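Local coordinates for protein propionate kinase (Francisella tularensis subsp. tularensis, PDB 3KHY) that probably catalyses the reversible, magnesium-dependent transfer of phosphate from ATP to acetate or propionate, as an acetokinase-family enzyme working as a homodimer, at residues H88-F93 with K106-C110; I168-H174 with D217-L222; A194-V198 with Y307-F311. All coordinates share one frame; numbering follows the deposited sequence.

Interaction 1: H88-F93 with K106-C110; sequences HGGQYF and KIKAC
C110 SG lies against the turn G89-G90, 3.4 Å from the carbonyl carbon of G89, and reaches the edge of the Y92 ring near its plane, with SG 3.6 Å from Y92 CD2: a cysteine sulfur-aromatic contact. The C110 CB packs on the backbone oxygen of H88. K106 runs obliquely across two rings. K106 CB sits over one face of the Y92 ring and 3.4 Å from F93 CZ, and because the chain is extended beyond CG, K106 CD also comes within 3.8 Å of F93 CZ. The methyl of A109 lies 3.7 Å from Y92 OH, while I107 CG1 touches F93 CE2 at 3.9 Å. Helix 101-109 thus lays its last turn against the loop that follows strand 79-86, in the N-terminal half of an actin-like ATPase fold. The loop is folded by its own bonds: F93 N donates to G89 O, and G90 N donates to H88 ND1 at 3.1 Å, lying in the imidazole plane (N-H...N angle 155°). G90, with phi 50°, turns the chain close beside C110 SG. Further out, N118 ND2 holds H88 O, T143 OG1 accepts from G89 N, and F141 stacks on F93. The H88 side chain lies about 7 Å from that of D142, the predicted proton donor/acceptor.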
loop_
_atom_site.group_PDB
_atom_site.type_symbol
_atom_site.label_atom_id
_atom_site.label_comp_id
_atom_site.label_asym_id
_atom_site.label_seq_id
_atom_site.Cartn_x
_atom_site.Cartn_y
_atom_site.Cartn_z
ATOM N N HIS A 88 0.403 -17.915 11.943
ATOM C CA HIS A 88 -0.329 -16.751 12.445
ATOM C C HIS A 88 -0.779 -16.868 13.900
ATOM O O HIS A 88 -1.563 -17.751 14.239
ATOM C CB HIS A 88 -1.529 -16.446 11.545
ATOM C CG HIS A 88 -1.856 -14.990 11.446
ATOM N ND1 HIS A 88 -2.129 -14.214 12.548
ATOM C CD2 HIS A 88 -1.958 -14.170 10.372
ATOM C CE1 HIS A 88 -2.394 -12.978 12.161
ATOM N NE2 HIS A 88 -2.298 -12.925 10.844
ATOM N N GLY A 89 -0.283 -15.963 14.748
ATOM C CA GLY A 89 -0.644 -15.929 16.164
ATOM C C GLY A 89 -1.470 -14.723 16.593
ATOM O O GLY A 89 -1.628 -14.455 17.795
ATOM N N GLY A 90 -2.000 -13.988 15.617
ATOM C CA GLY A 90 -2.859 -12.845 15.893
ATOM C C GLY A 90 -2.237 -11.892 16.897
ATOM O O GLY A 90 -1.020 -11.701 16.916
ATOM N N GLN A 91 -3.072 -11.303 17.745
ATOM C CA GLN A 91 -2.572 -10.423 18.795
ATOM C C GLN A 91 -2.312 -11.171 20.096
ATOM O O GLN A 91 -1.869 -10.580 21.074
ATOM C CB GLN A 91 -3.533 -9.257 19.033
ATOM C CG GLN A 91 -3.535 -8.241 17.904
ATOM C CD GLN A 91 -4.254 -6.965 18.283
ATOM O OE1 GLN A 91 -5.468 -6.847 18.105
ATOM N NE2 GLN A 91 -3.507 -6.000 18.815
ATOM N N TYR A 92 -2.568 -12.475 20.093
ATOM C CA TYR A 92 -2.353 -13.304 21.272
ATOM C C TYR A 92 -0.883 -13.527 21.596
ATOM O O TYR A 92 -0.514 -13.633 22.762
ATOM C CB TYR A 92 -2.998 -14.676 21.088
ATOM C CG TYR A 92 -4.503 -14.670 21.044
ATOM C CD1 TYR A 92 -5.249 -14.527 22.209
ATOM C CD2 TYR A 92 -5.180 -14.840 19.845
ATOM C CE1 TYR A 92 -6.634 -14.535 22.178
ATOM C CE2 TYR A 92 -6.561 -14.847 19.802
ATOM C CZ TYR A 92 -7.283 -14.695 20.973
ATOM O OH TYR A 92 -8.657 -14.703 20.935
ATOM N N PHE A 93 -0.043 -13.643 20.570
ATOM C CA PHE A 93 1.331 -14.071 20.806
ATOM C C PHE A 93 2.366 -13.078 20.308
ATOM O O PHE A 93 2.463 -12.821 19.106
ATOM C CB PHE A 93 1.582 -15.430 20.166
ATOM C CG PHE A 93 0.712 -16.530 20.716
ATOM C CD1 PHE A 93 0.980 -17.083 21.954
ATOM C CD2 PHE A 93 -0.363 -17.014 19.993
ATOM C CE1 PHE A 93 0.187 -18.104 22.466
ATOM C CE2 PHE A 93 -1.159 -18.042 20.501
ATOM C CZ PHE A 93 -0.876 -18.582 21.736
ATOM N N LYS A 106 -5.634 -20.606 22.302
ATOM C CA LYS A 106 -5.328 -19.344 21.634
ATOM C C LYS A 106 -4.962 -19.541 20.167
ATOM O O LYS A 106 -5.440 -18.815 19.293
ATOM C CB LYS A 106 -4.199 -18.620 22.362
ATOM C CG LYS A 106 -4.557 -18.138 23.754
ATOM C CD LYS A 106 -3.364 -17.437 24.375
ATOM C CE LYS A 106 -3.638 -17.025 25.805
ATOM N NZ LYS A 106 -2.406 -16.455 26.414
ATOM N N ILE A 107 -4.097 -20.514 19.895
ATOM C CA ILE A 107 -3.753 -20.847 18.518
ATOM C C ILE A 107 -5.012 -21.180 17.723
ATOM O O ILE A 107 -5.171 -20.753 16.578
ATOM C CB ILE A 107 -2.784 -22.043 18.449
ATOM C CG1 ILE A 107 -1.435 -21.652 19.051
ATOM C CG2 ILE A 107 -2.603 -22.492 17.003
ATOM C CD1 ILE A 107 -0.453 -22.796 19.139
ATOM N N LYS A 108 -5.915 -21.937 18.337
ATOM C CA LYS A 108 -7.152 -22.316 17.672
ATOM C C LYS A 108 -7.998 -21.081 17.340
ATOM O O LYS A 108 -8.702 -21.055 16.336
ATOM C CB LYS A 108 -7.941 -23.295 18.547
ATOM C CG LYS A 108 -9.349 -23.596 18.051
ATOM C CD LYS A 108 -10.063 -24.606 18.949
ATOM C CE LYS A 108 -9.639 -26.047 18.656
ATOM N NZ LYS A 108 -8.203 -26.338 18.959
ATOM N N ALA A 109 -7.923 -20.056 18.181
ATOM C CA ALA A 109 -8.710 -18.845 17.962
ATOM C C ALA A 109 -8.175 -18.028 16.787
ATOM O O ALA A 109 -8.852 -17.125 16.294
ATOM C CB ALA A 109 -8.771 -18.003 19.225
ATOM N N CYS A 110 -6.970 -18.370 16.329
ATOM C CA CYS A 110 -6.321 -17.663 15.221
ATOM C C CYS A 110 -6.596 -18.338 13.875
ATOM O O CYS A 110 -6.088 -17.907 12.842
ATOM C CB CYS A 110 -4.806 -17.591 15.450
ATOM S SG CYS A 110 -4.295 -16.541 16.835
#

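Interaction 2: I168-H174 with D217-L222; sequences IRKYGAH and DTSMGL
G221 O takes two backbone hydrogen bonds from consecutive amides of the facing loop. G172 N, at 2.9 Å from G221 O, lies in the carbonyl plane on a lone pair, whereas Y171 N, at 2.8 Å from the same G221 O, stands above that plane, 60° out of it. K170 supplies the charged bond. Its chain leaves with CG trans to the main-chain nitrogen (chi1 174°) and bends at chi3, bringing K170 NZ 2.6 Å from T218 O, nearly along the C=O axis. A long salt bridge from K170 NZ to D217 OD1 (3.7 Å) is supplemented by a water that accepts from K170 NZ and donates to D217 OD1. The other carboxylate oxygen, D217 OD2, is hydrogen-bonded to Y310 and salt-bridged to K302 of the second subunit. A second water donates to both G172 O and L222 O, and a third accepts from A173 N while also bonding T218 OG1, whose hydroxyl pairs with T208.

Nonpolar contacts flank this polar row. L222 CD1 meets the Y171 ring at its edge, 3.8 Å from Y171 CE2, the two side chains lying side by side. M220, a selenomethionine, packs SE on A173 CB and over one face of the H174 imidazole, 4.5 Å from the ring centroid. G172, at phi 72°, brings its CA to 3.7 Å from T218 CG2.

The contact joins the end of strand 214-218 to the loop before helix 175-188, whose N-cap is H174, a predicted transition-state stabiliser. M220 lies over one face of the imidazole, S206 is bonded to ND1 and H200 stacks on the ring, which together should limit the rotation of the imidazole beside the predicted ATP site.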
loop_
_atom_site.group_PDB
_atom_site.type_symbol
_atom_site.label_atom_id
_atom_site.label_comp_id
_atom_site.label_asym_id
_atom_site.label_seq_id
_atom_site.Cartn_x
_atom_site.Cartn_y
_atom_site.Cartn_z
ATOM N N ILE A 168 -8.960 -7.074 12.408
ATOM C CA ILE A 168 -8.392 -6.743 11.113
ATOM C C ILE A 168 -7.397 -5.606 11.279
ATOM O O ILE A 168 -7.772 -4.486 11.647
ATOM C CB ILE A 168 -9.477 -6.351 10.088
ATOM C CG1 ILE A 168 -10.466 -7.506 9.909
ATOM C CG2 ILE A 168 -8.845 -5.958 8.758
ATOM C CD1 ILE A 168 -11.702 -7.137 9.110
ATOM N N ARG A 169 -6.133 -5.915 11.013
ATOM C CA ARG A 169 -5.017 -4.961 11.134
ATOM C C ARG A 169 -3.816 -5.595 10.437
ATOM O O ARG A 169 -3.871 -6.751 10.020
ATOM C CB ARG A 169 -4.656 -4.714 12.606
ATOM C CG ARG A 169 -4.174 -5.997 13.296
ATOM C CD ARG A 169 -4.160 -5.948 14.819
ATOM N NE ARG A 169 -3.136 -5.069 15.384
ATOM C CZ ARG A 169 -3.401 -3.984 16.114
ATOM N NH1 ARG A 169 -4.666 -3.649 16.348
ATOM N NH2 ARG A 169 -2.409 -3.230 16.608
ATOM N N LYS A 170 -2.735 -4.836 10.308
ATOM C CA LYS A 170 -1.498 -5.385 9.797
ATOM C C LYS A 170 -0.836 -6.264 10.862
ATOM O O LYS A 170 -0.641 -5.817 11.997
ATOM C CB LYS A 170 -0.552 -4.248 9.412
ATOM C CG LYS A 170 0.848 -4.739 8.995
ATOM C CD LYS A 170 1.718 -3.562 8.587
ATOM C CE LYS A 170 1.415 -3.198 7.139
ATOM N NZ LYS A 170 2.382 -2.252 6.581
ATOM N N TYR A 171 -0.511 -7.505 10.499
ATOM C CA TYR A 171 0.298 -8.391 11.350
ATOM C C TYR A 171 1.694 -8.629 10.782
ATOM O O TYR A 171 2.638 -8.870 11.529
ATOM C CB TYR A 171 -0.383 -9.756 11.534
ATOM C CG TYR A 171 -1.677 -9.659 12.289
ATOM C CD1 TYR A 171 -1.689 -9.602 13.673
ATOM C CD2 TYR A 171 -2.890 -9.597 11.620
ATOM C CE1 TYR A 171 -2.884 -9.484 14.382
ATOM C CE2 TYR A 171 -4.083 -9.489 12.318
ATOM C CZ TYR A 171 -4.073 -9.433 13.697
ATOM O OH TYR A 171 -5.267 -9.318 14.392
ATOM N N GLY A 172 1.821 -8.594 9.461
ATOM C CA GLY A 172 3.086 -8.925 8.824
ATOM C C GLY A 172 3.373 -10.416 8.904
ATOM O O GLY A 172 2.548 -11.181 9.418
ATOM N N ALA A 173 4.521 -10.835 8.366
ATOM C CA ALA A 173 4.980 -12.219 8.501
ATOM C C ALA A 173 6.486 -12.286 8.243
ATOM O O ALA A 173 7.160 -11.254 8.306
ATOM C CB ALA A 173 4.185 -13.169 7.571
ATOM N N HIS A 174 7.013 -13.473 7.931
ATOM C CA HIS A 174 8.462 -13.685 7.908
ATOM C C HIS A 174 9.106 -13.242 9.224
ATOM O O HIS A 174 10.304 -12.958 9.269
ATOM C CB HIS A 174 9.124 -12.907 6.760
ATOM C CG HIS A 174 8.925 -13.524 5.409
ATOM N ND1 HIS A 174 8.957 -12.783 4.246
ATOM C CD2 HIS A 174 8.710 -14.808 5.034
ATOM C CE1 HIS A 174 8.761 -13.583 3.213
ATOM N NE2 HIS A 174 8.609 -14.817 3.662
ATOM N N ASP A 217 7.740 -1.470 11.696
ATOM C CA ASP A 217 6.868 -1.431 10.514
ATOM C C ASP A 217 7.297 -2.584 9.614
ATOM O O ASP A 217 8.440 -3.012 9.658
ATOM C CB ASP A 217 7.015 -0.082 9.801
ATOM C CG ASP A 217 5.828 0.263 8.883
ATOM O OD1 ASP A 217 4.940 -0.586 8.629
ATOM O OD2 ASP A 217 5.813 1.408 8.387
ATOM N N THR A 218 6.373 -3.099 8.814
ATOM C CA THR A 218 6.689 -4.201 7.927
ATOM C C THR A 218 5.684 -4.222 6.792
ATOM O O THR A 218 4.589 -3.641 6.904
ATOM C CB THR A 218 6.685 -5.535 8.695
ATOM O OG1 THR A 218 7.241 -6.552 7.880
ATOM C CG2 THR A 218 5.259 -5.912 9.113
ATOM N N SER A 219 6.042 -4.902 5.707
ATOM C CA SER A 219 5.317 -4.751 4.440
ATOM C C SER A 219 4.120 -5.693 4.226
ATOM O O SER A 219 3.172 -5.334 3.521
ATOM C CB SER A 219 6.286 -4.823 3.258
ATOM O OG SER A 219 6.833 -6.120 3.130
HETATM N N MSE A 220 4.150 -6.891 4.812
HETATM C CA MSE A 220 2.982 -7.784 4.704
HETATM C C MSE A 220 1.838 -7.271 5.580
HETATM O O MSE A 220 2.043 -6.386 6.390
HETATM C CB MSE A 220 3.345 -9.232 5.033
HETATM C CG MSE A 220 4.101 -9.912 3.891
HETATM SE SE MSE A 220 4.952 -11.564 4.451
HETATM C CE MSE A 220 5.354 -12.307 2.679
ATOM N N GLY A 221 0.628 -7.793 5.415
ATOM C CA GLY A 221 -0.507 -7.151 6.062
ATOM C C GLY A 221 -1.222 -8.062 7.030
ATOM O O GLY A 221 -0.607 -8.639 7.932
ATOM N N LEU A 222 -2.527 -8.182 6.839
ATOM C CA LEU A 222 -3.324 -9.176 7.558
ATOM C C LEU A 222 -2.756 -10.560 7.296
ATOM O O LEU A 222 -2.595 -11.366 8.217
ATOM C CB LEU A 222 -4.778 -9.115 7.077
ATOM C CG LEU A 222 -5.830 -10.023 7.727
ATOM C CD1 LEU A 222 -6.137 -9.535 9.130
ATOM C CD2 LEU A 222 -7.096 -9.999 6.880
HETATM O O HOH W 1 2.280 0.650 8.066
HETATM O O HOH W 2 0.325 -12.454 8.281
HETATM O O HOH W 3 6.051 -8.740 6.832
#

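Interaction 3: A194-V198 with Y307-F311; sequences ANVIV and YMIYF
I197 reaches from strand 196-201 into the turn following helix 287-307. From CB the side chain splits. CG2 heads for the edge of the Y307 ring, near its plane, while I197 CG1, trans to the carbonyl carbon (chi1 -65°), comes 3.5 Å from F311 CE2 and 3.9 Å from F311 CZ. Beyond it, with chi2 extended at 166°, I197 CD1 meets three residues: it lies 3.9 Å from Y307 CB, 3.9 Å from the selenium of M308, and equally close to F311 CE2. M308 is a selenomethionine whose chain is bent at chi2 and chi3, which folds SE back onto the isoleucine tip although its CB points away from the strand.

F311 crosses I197 obliquely and also abuts the main chain of N195 and V196. F311 CE1 lies 3.6 Å from N195 C, F311 CZ 3.5 Å from V196 O, and F311 CD1 touches N195 CB. The turn 307-311 carries two backbone bonds of its own, Y310 N to Y307 O and F311 N to M308 O, and these bring Y307, M308 and F311 round to the same isoleucine.

The strand belongs to the five-stranded mixed sheet of the C-terminal half, between strands 205-211 and 316-320, so the contact seats the loop after helix 287-307 on the sheet. N195 OD1 bonds D212 N in the adjoining hairpin, and I309 O accepts from N340 of the second subunit. With no hydrogen bond between the two segments, the contact rests on shape fit and exclusion of water, not on directional bonds.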
loop_
_atom_site.group_PDB
_atom_site.type_symbol
_atom_site.label_atom_id
_atom_site.label_comp_id
_atom_site.label_asym_id
_atom_site.label_seq_id
_atom_site.Cartn_x
_atom_site.Cartn_y
_atom_site.Cartn_z
ATOM N N ALA A 194 20.363 -3.904 16.588
ATOM C CA ALA A 194 20.458 -3.378 15.233
ATOM C C ALA A 194 19.421 -2.304 14.910
ATOM O O ALA A 194 18.264 -2.373 15.343
ATOM C CB ALA A 194 20.384 -4.520 14.218
ATOM N N ASN A 195 19.856 -1.298 14.161
ATOM C CA ASN A 195 18.940 -0.350 13.549
ATOM C C ASN A 195 19.041 -0.577 12.056
ATOM O O ASN A 195 19.880 0.021 11.372
ATOM C CB ASN A 195 19.312 1.084 13.906
ATOM C CG ASN A 195 19.162 1.365 15.388
ATOM O OD1 ASN A 195 18.078 1.241 15.950
ATOM N ND2 ASN A 195 20.261 1.730 16.028
ATOM N N VAL A 196 18.206 -1.475 11.557
ATOM C CA VAL A 196 18.385 -1.964 10.200
ATOM C C VAL A 196 17.063 -2.089 9.475
ATOM O O VAL A 196 15.995 -2.191 10.086
ATOM C CB VAL A 196 19.115 -3.329 10.165
ATOM C CG1 VAL A 196 20.575 -3.179 10.597
ATOM C CG2 VAL A 196 18.388 -4.384 11.021
ATOM N N ILE A 197 17.148 -2.042 8.157
ATOM C CA ILE A 197 16.028 -2.394 7.302
ATOM C C ILE A 197 16.389 -3.739 6.702
ATOM O O ILE A 197 17.458 -3.888 6.121
ATOM C CB ILE A 197 15.844 -1.362 6.193
ATOM C CG1 ILE A 197 15.446 -0.019 6.809
ATOM C CG2 ILE A 197 14.799 -1.847 5.169
ATOM C CD1 ILE A 197 15.554 1.168 5.841
ATOM N N VAL A 198 15.516 -4.726 6.886
ATOM C CA VAL A 198 15.779 -6.079 6.414
ATOM C C VAL A 198 14.830 -6.412 5.265
ATOM O O VAL A 198 13.605 -6.365 5.416
ATOM C CB VAL A 198 15.618 -7.126 7.544
ATOM C CG1 VAL A 198 15.862 -8.553 7.010
ATOM C CG2 VAL A 198 16.576 -6.819 8.719
ATOM N N TYR A 307 10.892 3.608 4.725
ATOM C CA TYR A 307 11.355 3.250 6.073
ATOM C C TYR A 307 12.495 4.119 6.612
ATOM O O TYR A 307 12.824 4.056 7.803
ATOM C CB TYR A 307 11.757 1.769 6.129
ATOM C CG TYR A 307 10.579 0.807 6.030
ATOM C CD1 TYR A 307 9.268 1.272 5.915
ATOM C CD2 TYR A 307 10.788 -0.567 6.030
ATOM C CE1 TYR A 307 8.183 0.368 5.815
ATOM C CE2 TYR A 307 9.734 -1.464 5.929
ATOM C CZ TYR A 307 8.441 -0.997 5.822
ATOM O OH TYR A 307 7.414 -1.920 5.725
HETATM N N MSE A 308 13.110 4.920 5.751
HETATM C CA MSE A 308 14.152 5.831 6.220
HETATM C C MSE A 308 13.633 6.780 7.317
HETATM O O MSE A 308 14.409 7.252 8.143
HETATM C CB MSE A 308 14.743 6.635 5.057
HETATM C CG MSE A 308 15.415 5.775 3.997
HETATM SE SE MSE A 308 16.903 4.711 4.749
HETATM C CE MSE A 308 18.245 6.145 4.838
ATOM N N ILE A 309 12.325 7.043 7.347
ATOM C CA ILE A 309 11.776 7.927 8.386
ATOM C C ILE A 309 12.071 7.469 9.808
ATOM O O ILE A 309 12.104 8.298 10.724
ATOM C CB ILE A 309 10.244 8.103 8.304
ATOM C CG1 ILE A 309 9.538 6.757 8.503
ATOM C CG2 ILE A 309 9.830 8.776 7.017
ATOM C CD1 ILE A 309 8.034 6.905 8.744
ATOM N N TYR A 310 12.263 6.165 10.006
ATOM C CA TYR A 310 12.425 5.632 11.369
ATOM C C TYR A 310 13.828 5.763 11.953
ATOM O O TYR A 310 14.051 5.399 13.112
ATOM C CB TYR A 310 12.016 4.160 11.448
ATOM C CG TYR A 310 10.591 3.913 11.019
ATOM C CD1 TYR A 310 9.522 4.423 11.759
ATOM C CD2 TYR A 310 10.309 3.170 9.867
ATOM C CE1 TYR A 310 8.212 4.209 11.363
ATOM C CE2 TYR A 310 9.000 2.953 9.463
ATOM C CZ TYR A 310 7.954 3.477 10.218
ATOM O OH TYR A 310 6.647 3.263 9.830
ATOM N N PHE A 311 14.774 6.278 11.176
ATOM C CA PHE A 311 16.168 6.185 11.588
ATOM C C PHE A 311 16.887 7.519 11.666
ATOM O O PHE A 311 17.002 8.227 10.668
ATOM C CB PHE A 311 16.936 5.250 10.637
ATOM C CG PHE A 311 16.373 3.857 10.580
ATOM C CD1 PHE A 311 16.741 2.906 11.528
ATOM C CD2 PHE A 311 15.482 3.495 9.583
ATOM C CE1 PHE A 311 16.222 1.618 11.496
ATOM C CE2 PHE A 311 14.964 2.197 9.534
ATOM C CZ PHE A 311 15.340 1.262 10.494
#

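Overall arrangement
From the N terminus, interaction 1 closes first, a short loop from the end of strand 79-86 through strand 97-98 to helix 101-109. Interaction 2 then opens at 168-174, but before it closes at 217-222 interaction 3 has begun at 194-198, so these two cross; interaction 3 closes only at 307-311. H88 NE2 pairs with L222 O, and H88 meets Y171 edge-to-face, joining interaction 1 to interaction 2. Y307 OH, packed against the backbone of T218 and S219, joins interaction 2 to interaction 3, whereas interactions 1 and 3 stay about 16 Å apart at their nearest atoms. Interaction 2 thereby bridges the N-terminal sheet region and the five-stranded sheet, and interactions 2 and 3 both touch the second subunit.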